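D-ribulose-5-phosphate 3-epimerase, putative (Plasmodium falciparum, PDB 1TQX) probably catalyses the interconversion of D-ribulose 5-phosphate and D-xylulose 5-phosphate with the help of one bound divalent metal ion. Local coordinates at residues Ile8-Leu13 and Leu30-Ile35; His36-Asp41 and His70-Tyr75; Thr90-Ala95 and Ser120-Thr125; Leu106-Arg111 and Thr136-Thr141; Thr125-Leu130 and Met161-Phe166. All coordinates share one frame; numbering follows the deposited sequence.

How the interactions relate
All five contacts belong to one TIM barrel, and one of them holds most of the zinc site. Interaction 1 joins the first strand to the second, and interaction 2 continues along strand 34-40 to its neighbour 66-72, their centres about 17 Å apart. Interaction 2 supplies three of the four zinc ligands. Interaction 3 meets it through a hydrogen bond of 2.7 Å between His-70 NE2 and His-92 NE2, which places His-92 in the second shell of the metal. Interaction 5 shares Thr-125 with interaction 3, their centres about 11 Å apart. Interaction 4 lies in the outer layer, touching interaction 3 where Leu-106 and Ile-110 pack on Phe-91.

Interaction 1. Residues Ile8-Leu13 and Leu30-Ile35; sequences IAPSVL and LGAEWI
Ile-35 reaches back to Val-12 through a single branch of its side chain. Its CB starts out away from residues 8-13, but with CG1 anti to the backbone N (chi1 -171°) and a bend at chi2 (63°), the ethyl arm comes back toward them. CG1 then lies 3.6 Å from CG1 of Val-12. The terminal CD1 presses harder on that methyl, Val-12 CG1, at 3.4 Å, a tight carbon contact, and it also brushes the carbonyl O of Pro-10. The two side chains cross at about a right angle; the isoleucine arm, one carbon longer than a valine branch, suits this reach.

Glu-33 makes the polar link at the other end. Its chain folds at chi2 and brings OE2 to the backbone N of Ile-8, 3.1 Å away in a nearly straight bond that comes in from above the carboxylate plane. Trp-34 N adds a weak bond to Ile-8 O. Small residues let the backbones close up here: Ala-9 CB rests 3.5 Å from Trp-34 CB, and Ala-32 CB packs on the Pro-10 ring at CD, 3.6 Å away.

The strands are the first and second of the barrel, and strand 197-200 flanks 7-10 on its other edge. Helix 20-29, which connects the two, covers Pro-10, Val-12 and Ile-35, whereas helix 210-223 packs on Ile-8 and offers Arg-218 as a salt-bridge partner to Glu-33 OE1.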
# COMPACT_ATOMS: atom_id res chain seq x y z
N ILE A 8 1.02 0.45 -10.39
CA ILE A 8 1.76 -0.72 -9.93
C ILE A 8 2.77 -0.22 -8.91
O ILE A 8 3.56 0.69 -9.19
CB ILE A 8 2.50 -1.42 -11.10
CG1 ILE A 8 1.50 -1.78 -12.20
CG2 ILE A 8 3.20 -2.67 -10.59
CD1 ILE A 8 0.34 -2.63 -11.72
N ALA A 9 2.74 -0.80 -7.71
CA ALA A 9 3.64 -0.39 -6.64
C ALA A 9 4.43 -1.57 -6.07
O ALA A 9 3.97 -2.24 -5.14
CB ALA A 9 2.85 0.30 -5.53
N PRO A 10 5.62 -1.84 -6.62
CA PRO A 10 6.47 -2.95 -6.16
C PRO A 10 6.81 -2.79 -4.68
O PRO A 10 7.16 -1.70 -4.23
CB PRO A 10 7.71 -2.83 -7.05
CG PRO A 10 7.17 -2.19 -8.32
CD PRO A 10 6.24 -1.14 -7.76
N SER A 11 6.69 -3.88 -3.92
CA SER A 11 6.99 -3.84 -2.49
C SER A 11 8.45 -4.22 -2.26
O SER A 11 8.83 -5.37 -2.44
CB SER A 11 6.07 -4.82 -1.75
OG SER A 11 6.29 -4.74 -0.35
N VAL A 12 9.26 -3.24 -1.85
CA VAL A 12 10.69 -3.45 -1.62
C VAL A 12 11.07 -4.48 -0.55
O VAL A 12 12.22 -4.90 -0.47
CB VAL A 12 11.42 -2.12 -1.28
CG1 VAL A 12 11.27 -1.14 -2.42
CG2 VAL A 12 10.86 -1.52 0.02
N LEU A 13 10.10 -4.86 0.26
CA LEU A 13 10.33 -5.85 1.32
C LEU A 13 10.83 -7.15 0.68
O LEU A 13 11.62 -7.89 1.28
CB LEU A 13 9.02 -6.12 2.07
CG LEU A 13 9.05 -6.98 3.34
CD1 LEU A 13 9.59 -6.17 4.51
CD2 LEU A 13 7.64 -7.46 3.65
N LEU A 30 11.94 0.74 -14.84
CA LEU A 30 11.03 -0.19 -15.50
C LEU A 30 9.64 0.40 -15.68
O LEU A 30 8.80 -0.20 -16.35
CB LEU A 30 10.93 -1.50 -14.70
CG LEU A 30 12.22 -2.30 -14.53
CD1 LEU A 30 11.93 -3.57 -13.75
CD2 LEU A 30 12.82 -2.62 -15.90
N GLY A 31 9.39 1.56 -15.09
CA GLY A 31 8.10 2.19 -15.25
C GLY A 31 7.14 2.11 -14.08
O GLY A 31 5.99 2.55 -14.19
N ALA A 32 7.57 1.54 -12.95
CA ALA A 32 6.69 1.46 -11.79
C ALA A 32 6.39 2.89 -11.35
O ALA A 32 7.30 3.71 -11.22
CB ALA A 32 7.37 0.68 -10.66
N GLU A 33 5.11 3.20 -11.15
CA GLU A 33 4.70 4.54 -10.74
C GLU A 33 4.98 4.83 -9.26
O GLU A 33 5.37 5.94 -8.90
CB GLU A 33 3.20 4.74 -11.00
CG GLU A 33 2.78 4.68 -12.48
CD GLU A 33 2.52 3.26 -12.99
OE1 GLU A 33 2.15 3.12 -14.17
OE2 GLU A 33 2.70 2.28 -12.22
N TRP A 34 4.76 3.83 -8.42
CA TRP A 34 4.95 3.95 -6.97
C TRP A 34 5.97 2.93 -6.47
O TRP A 34 6.24 1.93 -7.13
CB TRP A 34 3.63 3.66 -6.25
CG TRP A 34 2.53 4.68 -6.36
CD1 TRP A 34 2.40 5.66 -7.29
CD2 TRP A 34 1.39 4.78 -5.50
NE1 TRP A 34 1.24 6.38 -7.07
CE2 TRP A 34 0.60 5.85 -5.98
CE3 TRP A 34 0.95 4.07 -4.38
CZ2 TRP A 34 -0.60 6.23 -5.37
CZ3 TRP A 34 -0.24 4.44 -3.77
CH2 TRP A 34 -1.00 5.51 -4.27
N ILE A 35 6.53 3.20 -5.29
CA ILE A 35 7.45 2.26 -4.65
C ILE A 35 6.78 2.07 -3.28
O ILE A 35 6.54 3.04 -2.56
CB ILE A 35 8.91 2.81 -4.52
CG1 ILE A 35 9.83 1.68 -4.04
CG2 ILE A 35 8.98 4.00 -3.56
CD1 ILE A 35 9.92 0.52 -5.03

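Interaction 2. Residues His36-Asp41 and His70-Tyr75; sequences HLDVMD and HLMVEY. With ZN (zinc ion), chain D.
His-36, Asp-38 and His-70 converge on one zinc ion. His-36 binds it through NE2 at 2.2 Å, Asp-38 through OD1 at 2.1 Å and His-70 through ND1 at 2.3 Å; Asp-179 adds the fourth protein ligand. Both imidazoles have CG anti to the backbone N, but they are turned differently about chi2 (74° in His-36, -178° in His-70), and each offers the metal a different nitrogen. The rings meet rim to rim, their planes 57° apart.

In the next shell, His-36 ND1 hydrogen-bonds to Asp-68, and His-92 pairs with NE2 of His-70, fixing how each ring is turned. The methyl CE of Met-72 leans against the ligand oxygen of Asp-38 and lies 3.4 Å from Met-40 CE, a tight pair that makes an apolar wall beside the carboxylate. Farther out, parallel strand bonds hold the register, among them Val-39 N to His-70 O at 3.0 Å. Beyond the strands, Asp-41 OD2 accepts from Glu-74 N at 2.9 Å and from a water that also reaches Glu-74 O.

Two histidines and two aspartates suit a divalent cation. Asp-38, the predicted proton acceptor, thus sits on the metal itself, consistent with zinc stabilising an enediolate intermediate, as in relatives.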
# COMPACT_ATOMS: atom_id res chain seq x y z
N HIS A 36 6.42 0.83 -2.97
CA HIS A 36 5.73 0.51 -1.72
C HIS A 36 6.72 0.17 -0.61
O HIS A 36 7.44 -0.83 -0.68
CB HIS A 36 4.78 -0.66 -1.95
CG HIS A 36 3.77 -0.85 -0.86
ND1 HIS A 36 2.69 -0.01 -0.70
CD2 HIS A 36 3.68 -1.77 0.12
CE1 HIS A 36 1.98 -0.40 0.33
NE2 HIS A 36 2.56 -1.47 0.85
N LEU A 37 6.72 0.99 0.44
CA LEU A 37 7.64 0.83 1.56
C LEU A 37 6.96 0.35 2.84
O LEU A 37 6.28 1.12 3.52
CB LEU A 37 8.34 2.18 1.81
CG LEU A 37 8.98 2.77 0.55
CD1 LEU A 37 9.20 4.28 0.69
CD2 LEU A 37 10.30 2.04 0.29
N ASP A 38 7.17 -0.92 3.18
CA ASP A 38 6.58 -1.51 4.38
C ASP A 38 7.40 -1.28 5.65
O ASP A 38 8.51 -1.78 5.77
CB ASP A 38 6.39 -3.03 4.20
CG ASP A 38 5.29 -3.36 3.22
OD1 ASP A 38 4.21 -2.74 3.31
OD2 ASP A 38 5.48 -4.25 2.37
N VAL A 39 6.81 -0.54 6.59
CA VAL A 39 7.46 -0.24 7.87
C VAL A 39 6.80 -1.11 8.95
O VAL A 39 5.59 -1.01 9.17
CB VAL A 39 7.28 1.25 8.23
CG1 VAL A 39 8.00 1.57 9.54
CG2 VAL A 39 7.84 2.12 7.09
N MET A 40 7.59 -1.96 9.60
CA MET A 40 7.10 -2.87 10.64
C MET A 40 7.93 -2.67 11.91
O MET A 40 9.16 -2.55 11.82
CB MET A 40 7.21 -4.31 10.14
CG MET A 40 6.52 -4.54 8.80
SD MET A 40 6.92 -6.15 8.13
CE MET A 40 5.83 -6.21 6.69
N ASP A 41 7.28 -2.64 13.07
CA ASP A 41 7.98 -2.37 14.33
C ASP A 41 8.09 -3.50 15.34
O ASP A 41 8.34 -3.24 16.52
CB ASP A 41 7.33 -1.16 15.02
CG ASP A 41 5.91 -1.45 15.49
OD1 ASP A 41 5.39 -2.55 15.22
OD2 ASP A 41 5.31 -0.56 16.15
N HIS A 70 3.61 2.17 3.96
CA HIS A 70 2.61 1.40 4.68
C HIS A 70 3.11 1.23 6.11
O HIS A 70 4.04 0.47 6.36
CB HIS A 70 2.42 0.03 4.01
CG HIS A 70 1.39 -0.83 4.67
ND1 HIS A 70 1.11 -2.12 4.24
CD2 HIS A 70 0.58 -0.61 5.74
CE1 HIS A 70 0.18 -2.64 5.01
NE2 HIS A 70 -0.16 -1.75 5.93
N LEU A 71 2.48 1.94 7.04
CA LEU A 71 2.87 1.90 8.44
C LEU A 71 2.20 0.78 9.23
O LEU A 71 1.10 0.95 9.76
CB LEU A 71 2.56 3.25 9.10
CG LEU A 71 3.27 4.46 8.48
CD1 LEU A 71 2.63 5.76 8.96
CD2 LEU A 71 4.75 4.41 8.85
N MET A 72 2.85 -0.38 9.29
CA MET A 72 2.32 -1.50 10.06
C MET A 72 3.01 -1.36 11.42
O MET A 72 3.85 -2.17 11.80
CB MET A 72 2.69 -2.83 9.41
CG MET A 72 1.89 -3.13 8.16
SD MET A 72 2.43 -4.61 7.27
CE MET A 72 3.48 -3.88 6.02
N VAL A 73 2.64 -0.30 12.13
CA VAL A 73 3.24 0.01 13.42
C VAL A 73 2.24 0.53 14.43
O VAL A 73 1.13 0.93 14.08
CB VAL A 73 4.30 1.11 13.27
CG1 VAL A 73 5.38 0.70 12.27
CG2 VAL A 73 3.62 2.41 12.80
N GLU A 74 2.64 0.52 15.70
CA GLU A 74 1.81 1.07 16.76
C GLU A 74 2.20 2.55 16.75
O GLU A 74 3.29 2.90 16.30
CB GLU A 74 2.17 0.48 18.13
CG GLU A 74 2.15 -1.04 18.21
CD GLU A 74 2.26 -1.56 19.64
OE1 GLU A 74 3.07 -1.02 20.42
OE2 GLU A 74 1.54 -2.53 19.98
N TYR A 75 1.31 3.41 17.22
CA TYR A 75 1.58 4.85 17.29
C TYR A 75 1.99 5.44 15.94
O TYR A 75 3.00 6.14 15.85
CB TYR A 75 2.70 5.11 18.30
CG TYR A 75 2.49 4.43 19.63
CD1 TYR A 75 1.42 4.76 20.45
CD2 TYR A 75 3.38 3.45 20.07
CE1 TYR A 75 1.22 4.13 21.68
CE2 TYR A 75 3.19 2.81 21.31
CZ TYR A 75 2.11 3.16 22.10
OH TYR A 75 1.92 2.55 23.32
ZN ZN D . 2.28 -2.99 2.47
O HOH W 1 5.98 2.08 16.40

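Interaction 3. Residues Thr90-Ala95 and Ser120-Thr125; sequences TFHFEA and SIKPKT
Glu-94 has both oxygens of its carboxylate engaged, and one of them serves two donors from residues 120-125. OE2 takes the hydroxyl of Thr-125 through its anti lone pair, with OG1 at a short 2.6 Å. Lys-122 N reaches the same OE2 on the syn side, 2.8 Å away and almost straight. OE1 accepts from His-92 ND1 at 3.0 Å, in the plane of the imidazole. A glutamate suits this place because its chain, bent at chi2 (85°), curls back far enough to tie a histidine on its own strand end to the turn that follows the neighbouring strand.

His-92 is held in another way as well. Ser-120 CB lies over one face of its ring, 3.7 Å from the centroid, a CH-pi contact for which the slim serine is well suited. Ser-120 OG itself bonds to Leu-143 O. Beside them the strands are parallel: Ser-120 N donates to Phe-91 O at 2.8 Å, and Phe-93 N to Ser-120 O at 3.0 Å.

Strands 88-92 and 116-121 form a beta-alpha-beta unit with helix 100-111, against which Phe-91 and Phe-93 pack. On the inner side His-92 hydrogen-bonds to the zinc ligand His-70 of strand 66-72, while Ile-121 pairs by its backbone with strand 141-145.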
# COMPACT_ATOMS: atom_id res chain seq x y z
N THR A 90 0.13 5.45 4.95
CA THR A 90 -1.02 4.59 5.20
C THR A 90 -0.90 3.95 6.58
O THR A 90 0.07 3.24 6.85
CB THR A 90 -1.11 3.47 4.13
OG1 THR A 90 -1.31 4.06 2.84
CG2 THR A 90 -2.26 2.50 4.43
N PHE A 91 -1.87 4.22 7.45
CA PHE A 91 -1.83 3.64 8.79
C PHE A 91 -2.94 2.61 8.93
O PHE A 91 -3.86 2.56 8.10
CB PHE A 91 -1.96 4.74 9.86
CG PHE A 91 -3.28 5.46 9.85
CD1 PHE A 91 -4.36 4.97 10.59
CD2 PHE A 91 -3.44 6.64 9.13
CE1 PHE A 91 -5.58 5.66 10.60
CE2 PHE A 91 -4.66 7.33 9.14
CZ PHE A 91 -5.73 6.83 9.88
N HIS A 92 -2.85 1.77 9.96
CA HIS A 92 -3.86 0.74 10.18
C HIS A 92 -5.01 1.16 11.07
O HIS A 92 -4.83 1.77 12.12
CB HIS A 92 -3.20 -0.52 10.75
CG HIS A 92 -2.73 -1.47 9.69
ND1 HIS A 92 -3.55 -2.43 9.14
CD2 HIS A 92 -1.56 -1.54 9.01
CE1 HIS A 92 -2.91 -3.05 8.16
NE2 HIS A 92 -1.70 -2.52 8.06
N PHE A 93 -6.22 0.84 10.62
CA PHE A 93 -7.45 1.12 11.34
C PHE A 93 -7.31 0.49 12.72
O PHE A 93 -7.70 1.07 13.74
CB PHE A 93 -8.63 0.51 10.56
CG PHE A 93 -10.00 0.75 11.17
CD1 PHE A 93 -10.47 2.04 11.40
CD2 PHE A 93 -10.85 -0.33 11.43
CE1 PHE A 93 -11.77 2.25 11.87
CE2 PHE A 93 -12.15 -0.12 11.90
CZ PHE A 93 -12.61 1.17 12.12
N GLU A 94 -6.71 -0.71 12.75
CA GLU A 94 -6.53 -1.44 14.00
C GLU A 94 -5.50 -0.81 14.94
O GLU A 94 -5.58 -1.00 16.16
CB GLU A 94 -6.12 -2.89 13.72
CG GLU A 94 -7.09 -3.66 12.82
CD GLU A 94 -6.81 -3.44 11.35
OE1 GLU A 94 -5.90 -2.66 11.03
OE2 GLU A 94 -7.49 -4.07 10.51
N ALA A 95 -4.54 -0.08 14.39
CA ALA A 95 -3.52 0.55 15.22
C ALA A 95 -4.13 1.63 16.12
O ALA A 95 -3.58 1.95 17.17
CB ALA A 95 -2.43 1.17 14.33
N SER A 120 -5.49 1.20 6.22
CA SER A 120 -5.51 -0.22 5.91
C SER A 120 -6.29 -1.06 6.93
O SER A 120 -6.40 -0.69 8.10
CB SER A 120 -4.07 -0.75 5.82
OG SER A 120 -4.04 -2.12 5.44
N ILE A 121 -6.84 -2.17 6.45
CA ILE A 121 -7.59 -3.11 7.28
C ILE A 121 -7.06 -4.52 7.03
O ILE A 121 -6.79 -4.91 5.89
CB ILE A 121 -9.11 -3.10 6.97
CG1 ILE A 121 -9.35 -3.16 5.46
CG2 ILE A 121 -9.77 -1.89 7.61
CD1 ILE A 121 -10.81 -3.26 5.07
N LYS A 122 -6.90 -5.28 8.11
CA LYS A 122 -6.41 -6.65 8.02
C LYS A 122 -7.54 -7.59 7.59
O LYS A 122 -8.72 -7.22 7.64
CB LYS A 122 -5.81 -7.07 9.37
CG LYS A 122 -4.62 -6.19 9.78
CD LYS A 122 -3.80 -6.78 10.92
CE LYS A 122 -4.53 -6.75 12.25
NZ LYS A 122 -3.71 -7.34 13.36
N PRO A 123 -7.20 -8.81 7.16
CA PRO A 123 -8.20 -9.79 6.71
C PRO A 123 -9.45 -9.95 7.57
O PRO A 123 -10.56 -9.97 7.04
CB PRO A 123 -7.38 -11.08 6.63
CG PRO A 123 -6.03 -10.57 6.19
CD PRO A 123 -5.84 -9.37 7.09
N LYS A 124 -9.29 -10.06 8.88
CA LYS A 124 -10.43 -10.25 9.77
C LYS A 124 -11.23 -8.99 10.12
O LYS A 124 -12.24 -9.09 10.82
CB LYS A 124 -9.97 -10.92 11.07
CG LYS A 124 -9.28 -12.26 10.85
CD LYS A 124 -8.81 -12.85 12.18
CE LYS A 124 -8.01 -14.12 11.96
NZ LYS A 124 -7.51 -14.67 13.25
N THR A 125 -10.81 -7.83 9.63
CA THR A 125 -11.52 -6.59 9.93
C THR A 125 -12.61 -6.27 8.90
O THR A 125 -12.37 -6.27 7.69
CB THR A 125 -10.55 -5.40 10.01
OG1 THR A 125 -9.52 -5.70 10.96
CG2 THR A 125 -11.27 -4.13 10.46

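Interaction 4. Residues Leu106-Arg111 and Thr136-Thr141; sequences LAKEIR and TNLINT
Three successive torsions near -60° coil the Arg-111 side chain back on itself, bringing its guanidinium beside the carbonyl of Leu-138. NH1 donates to Leu-138 O at 2.9 Å. The bond is bent, and the nitrogen stands well above the carbonyl plane. The amide of Asn-140 comes from the opposite direction and ends over one face of the guanidinium, the two flat groups inclined by 67°; which end of this amide is nitrogen and which oxygen is doubtful.

The apolar part of the contact lies a turn earlier on the helix. Ala-107 CB points to the loop and touches Leu-138 CB at 4.0 Å and, equally far off, Ile-139 CD1; the small alanine suits a place where helix and loop come this near. Lys-108 lends its aliphatic stem, CG lying 3.7 Å from Leu-138 CD1. Thr-136 OG1 receives Leu-138 N in an ST turn at 3.3 Å, which shapes the loop between helix 131-134 and strand 141-145.

Helix 100-111 is thus joined to the loop on the barrel's outer layer. Arg-111 suits its end: a cation with several N-H groups can serve backbone oxygens at once, here Leu-138 O and, weakly through NE, Leu-115 O.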
# COMPACT_ATOMS: atom_id res chain seq x y z
N LEU A 106 -6.10 11.73 12.74
CA LEU A 106 -4.79 11.42 12.17
C LEU A 106 -4.80 11.76 10.68
O LEU A 106 -3.85 12.33 10.14
CB LEU A 106 -4.46 9.94 12.35
CG LEU A 106 -3.00 9.53 12.57
CD1 LEU A 106 -2.84 8.04 12.31
CD2 LEU A 106 -2.07 10.32 11.68
N ALA A 107 -5.89 11.40 10.00
CA ALA A 107 -6.02 11.67 8.58
C ALA A 107 -5.93 13.17 8.32
O ALA A 107 -5.28 13.61 7.37
CB ALA A 107 -7.35 11.12 8.06
N LYS A 108 -6.59 13.96 9.17
CA LYS A 108 -6.55 15.42 9.03
C LYS A 108 -5.11 15.91 9.12
O LYS A 108 -4.68 16.73 8.32
CB LYS A 108 -7.38 16.09 10.14
CG LYS A 108 -8.88 15.99 9.96
CD LYS A 108 -9.61 16.76 11.06
CE LYS A 108 -11.12 16.74 10.85
NZ LYS A 108 -11.83 17.45 11.95
N GLU A 109 -4.37 15.38 10.09
CA GLU A 109 -2.97 15.77 10.28
C GLU A 109 -2.12 15.39 9.08
O GLU A 109 -1.29 16.18 8.62
CB GLU A 109 -2.42 15.13 11.55
CG GLU A 109 -3.14 15.58 12.81
CD GLU A 109 -2.60 14.93 14.07
OE1 GLU A 109 -3.14 15.20 15.16
OE2 GLU A 109 -1.64 14.15 13.97
N ILE A 110 -2.31 14.17 8.58
CA ILE A 110 -1.54 13.72 7.43
C ILE A 110 -1.83 14.62 6.22
O ILE A 110 -0.91 15.06 5.53
CB ILE A 110 -1.85 12.24 7.10
CG1 ILE A 110 -1.27 11.35 8.21
CG2 ILE A 110 -1.27 11.85 5.74
CD1 ILE A 110 -1.55 9.86 8.04
N ARG A 111 -3.11 14.92 5.98
CA ARG A 111 -3.47 15.79 4.86
C ARG A 111 -2.90 17.20 5.08
O ARG A 111 -2.51 17.87 4.12
CB ARG A 111 -4.99 15.86 4.67
CG ARG A 111 -5.69 14.52 4.39
CD ARG A 111 -5.01 13.69 3.30
NE ARG A 111 -5.01 14.31 1.97
CZ ARG A 111 -6.06 14.36 1.15
NH1 ARG A 111 -7.22 13.82 1.51
NH2 ARG A 111 -5.94 14.94 -0.03
N THR A 136 -15.80 11.17 5.02
CA THR A 136 -15.24 12.50 5.24
C THR A 136 -14.41 12.98 4.06
O THR A 136 -14.05 14.16 3.97
CB THR A 136 -14.33 12.53 6.48
OG1 THR A 136 -13.13 11.80 6.21
CG2 THR A 136 -15.03 11.90 7.67
N ASN A 137 -14.09 12.05 3.16
CA ASN A 137 -13.29 12.36 1.97
C ASN A 137 -11.82 12.65 2.27
O ASN A 137 -11.08 13.09 1.40
CB ASN A 137 -13.89 13.54 1.21
CG ASN A 137 -15.26 13.24 0.66
OD1 ASN A 137 -15.44 12.29 -0.10
ND2 ASN A 137 -16.25 14.06 1.04
N LEU A 138 -11.40 12.39 3.51
CA LEU A 138 -10.01 12.63 3.91
C LEU A 138 -9.06 11.52 3.46
O LEU A 138 -7.85 11.72 3.41
CB LEU A 138 -9.93 12.76 5.43
CG LEU A 138 -10.56 14.01 6.06
CD1 LEU A 138 -10.72 13.81 7.55
CD2 LEU A 138 -9.68 15.21 5.75
N ILE A 139 -9.62 10.36 3.14
CA ILE A 139 -8.82 9.20 2.73
C ILE A 139 -8.64 9.09 1.22
O ILE A 139 -9.61 9.00 0.48
CB ILE A 139 -9.46 7.89 3.25
CG1 ILE A 139 -9.68 7.97 4.77
CG2 ILE A 139 -8.56 6.70 2.91
CD1 ILE A 139 -8.43 8.23 5.58
N ASN A 140 -7.39 9.07 0.79
CA ASN A 140 -7.07 8.95 -0.63
C ASN A 140 -7.05 7.49 -1.08
O ASN A 140 -7.39 7.18 -2.22
CB ASN A 140 -5.69 9.55 -0.92
CG ASN A 140 -5.63 11.04 -0.67
OD1 ASN A 140 -6.05 11.84 -1.52
ND2 ASN A 140 -5.12 11.43 0.49
N THR A 141 -6.66 6.60 -0.17
CA THR A 141 -6.53 5.18 -0.50
C THR A 141 -6.90 4.26 0.66
O THR A 141 -6.60 4.55 1.82
CB THR A 141 -5.07 4.83 -0.85
OG1 THR A 141 -4.57 5.73 -1.86
CG2 THR A 141 -4.97 3.38 -1.35

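Interaction 5. Residues Thr125-Leu130 and Met161-Phe166; sequences TDVQKL and MGKVSF
Lys-163 NZ is gripped by two backbone oxygens of one loop. It donates to Thr-125 O at 2.8 Å, tilted from the carbonyl plane, and bonds to Pro-123 O as well. Its chain is fully extended beyond CG, with chi2, chi3 and chi4 all near 180°, which carries the ammonium the whole way from the helix to the loop; a long chain with a cationic tip suits this reach. Along that stem Lys-163 CB passes 3.8 Å from Val-127 CG1, while the still closer approach of the other valine methyl is doubtful.

The contact lies in the outer layer of the barrel, where residues 125-130 lead from strand 116-121 into helix 131-134 and helix 161-170 follows strand 141-145. Val-127 also packs on Ile-121, at the end of the strand before this loop.

One turn beyond Lys-163, Phe-166 stretches toward the same loop, its CG anti to the backbone N (chi1 172°). Gln-128 CG sits over a face of the ring, 4.3 Å from the centroid and 28° off the normal, so the methylene rather than the amide does the touching. Asp-126 OD2 accepts from Gln-128 N at 3.0 Å, an Asx turn that starts the short 3-10 segment 127-130.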
# COMPACT_ATOMS: atom_id res chain seq x y z
N THR A 125 -10.81 -7.83 9.63
CA THR A 125 -11.52 -6.59 9.93
C THR A 125 -12.61 -6.27 8.90
O THR A 125 -12.37 -6.27 7.69
CB THR A 125 -10.55 -5.40 10.01
OG1 THR A 125 -9.52 -5.70 10.96
CG2 THR A 125 -11.27 -4.13 10.46
N ASP A 126 -13.82 -5.99 9.39
CA ASP A 126 -14.98 -5.68 8.56
C ASP A 126 -14.85 -4.33 7.85
O ASP A 126 -14.72 -3.30 8.51
CB ASP A 126 -16.23 -5.69 9.45
CG ASP A 126 -17.51 -5.36 8.70
OD1 ASP A 126 -18.57 -5.28 9.35
OD2 ASP A 126 -17.46 -5.19 7.46
N VAL A 127 -14.89 -4.33 6.52
CA VAL A 127 -14.78 -3.11 5.72
C VAL A 127 -15.80 -2.02 6.04
O VAL A 127 -15.50 -0.83 5.94
CB VAL A 127 -14.98 -3.36 4.21
CG1 VAL A 127 -13.78 -2.86 3.44
CG2 VAL A 127 -15.26 -4.81 3.96
N GLN A 128 -17.02 -2.43 6.38
CA GLN A 128 -18.07 -1.46 6.66
C GLN A 128 -17.75 -0.54 7.83
O GLN A 128 -18.32 0.54 7.94
CB GLN A 128 -19.40 -2.18 6.89
CG GLN A 128 -19.85 -2.99 5.69
CD GLN A 128 -21.30 -3.42 5.77
OE1 GLN A 128 -22.21 -2.58 5.77
NE2 GLN A 128 -21.53 -4.72 5.85
N LYS A 129 -16.83 -0.96 8.69
CA LYS A 129 -16.46 -0.13 9.83
C LYS A 129 -15.72 1.13 9.38
O LYS A 129 -15.58 2.08 10.15
CB LYS A 129 -15.57 -0.91 10.80
CG LYS A 129 -16.28 -2.00 11.59
CD LYS A 129 -15.26 -2.80 12.39
CE LYS A 129 -15.89 -3.98 13.11
NZ LYS A 129 -16.25 -3.67 14.52
N LEU A 130 -15.26 1.14 8.13
CA LEU A 130 -14.53 2.29 7.60
C LEU A 130 -15.42 3.40 7.04
O LEU A 130 -14.97 4.53 6.85
CB LEU A 130 -13.57 1.86 6.48
CG LEU A 130 -12.41 0.91 6.79
CD1 LEU A 130 -11.63 0.66 5.51
CD2 LEU A 130 -11.49 1.52 7.85
N MET A 161 -12.03 -10.34 -1.78
CA MET A 161 -12.56 -9.60 -2.91
C MET A 161 -13.89 -8.92 -2.64
O MET A 161 -14.25 -7.94 -3.30
CB MET A 161 -12.66 -10.50 -4.14
CG MET A 161 -11.32 -10.94 -4.69
SD MET A 161 -10.20 -9.55 -5.02
CE MET A 161 -9.30 -9.47 -3.46
N GLY A 162 -14.63 -9.44 -1.67
CA GLY A 162 -15.91 -8.85 -1.32
C GLY A 162 -15.70 -7.44 -0.80
O GLY A 162 -16.50 -6.54 -1.06
N LYS A 163 -14.62 -7.24 -0.05
CA LYS A 163 -14.31 -5.92 0.51
C LYS A 163 -14.02 -4.95 -0.62
O LYS A 163 -14.47 -3.80 -0.59
CB LYS A 163 -13.09 -5.99 1.44
CG LYS A 163 -13.26 -6.91 2.63
CD LYS A 163 -12.08 -6.80 3.57
CE LYS A 163 -12.21 -7.73 4.76
NZ LYS A 163 -11.03 -7.60 5.67
N VAL A 164 -13.27 -5.41 -1.62
CA VAL A 164 -12.92 -4.58 -2.77
C VAL A 164 -14.17 -4.14 -3.53
O VAL A 164 -14.31 -2.96 -3.85
CB VAL A 164 -11.96 -5.34 -3.72
CG1 VAL A 164 -11.61 -4.46 -4.93
CG2 VAL A 164 -10.69 -5.75 -2.98
N SER A 165 -15.07 -5.08 -3.82
CA SER A 165 -16.30 -4.73 -4.54
C SER A 165 -17.15 -3.74 -3.75
O SER A 165 -17.70 -2.80 -4.32
CB SER A 165 -17.12 -5.99 -4.84
OG SER A 165 -16.47 -6.79 -5.81
N PHE A 166 -17.25 -3.95 -2.44
CA PHE A 166 -18.01 -3.05 -1.58
C PHE A 166 -17.52 -1.61 -1.71
O PHE A 166 -18.31 -0.69 -1.92
CB PHE A 166 -17.89 -3.48 -0.12
CG PHE A 166 -18.50 -2.51 0.85
CD1 PHE A 166 -19.87 -2.52 1.11
CD2 PHE A 166 -17.71 -1.55 1.49
CE1 PHE A 166 -20.44 -1.60 1.99
CE2 PHE A 166 -18.28 -0.63 2.37
CZ PHE A 166 -19.65 -0.65 2.62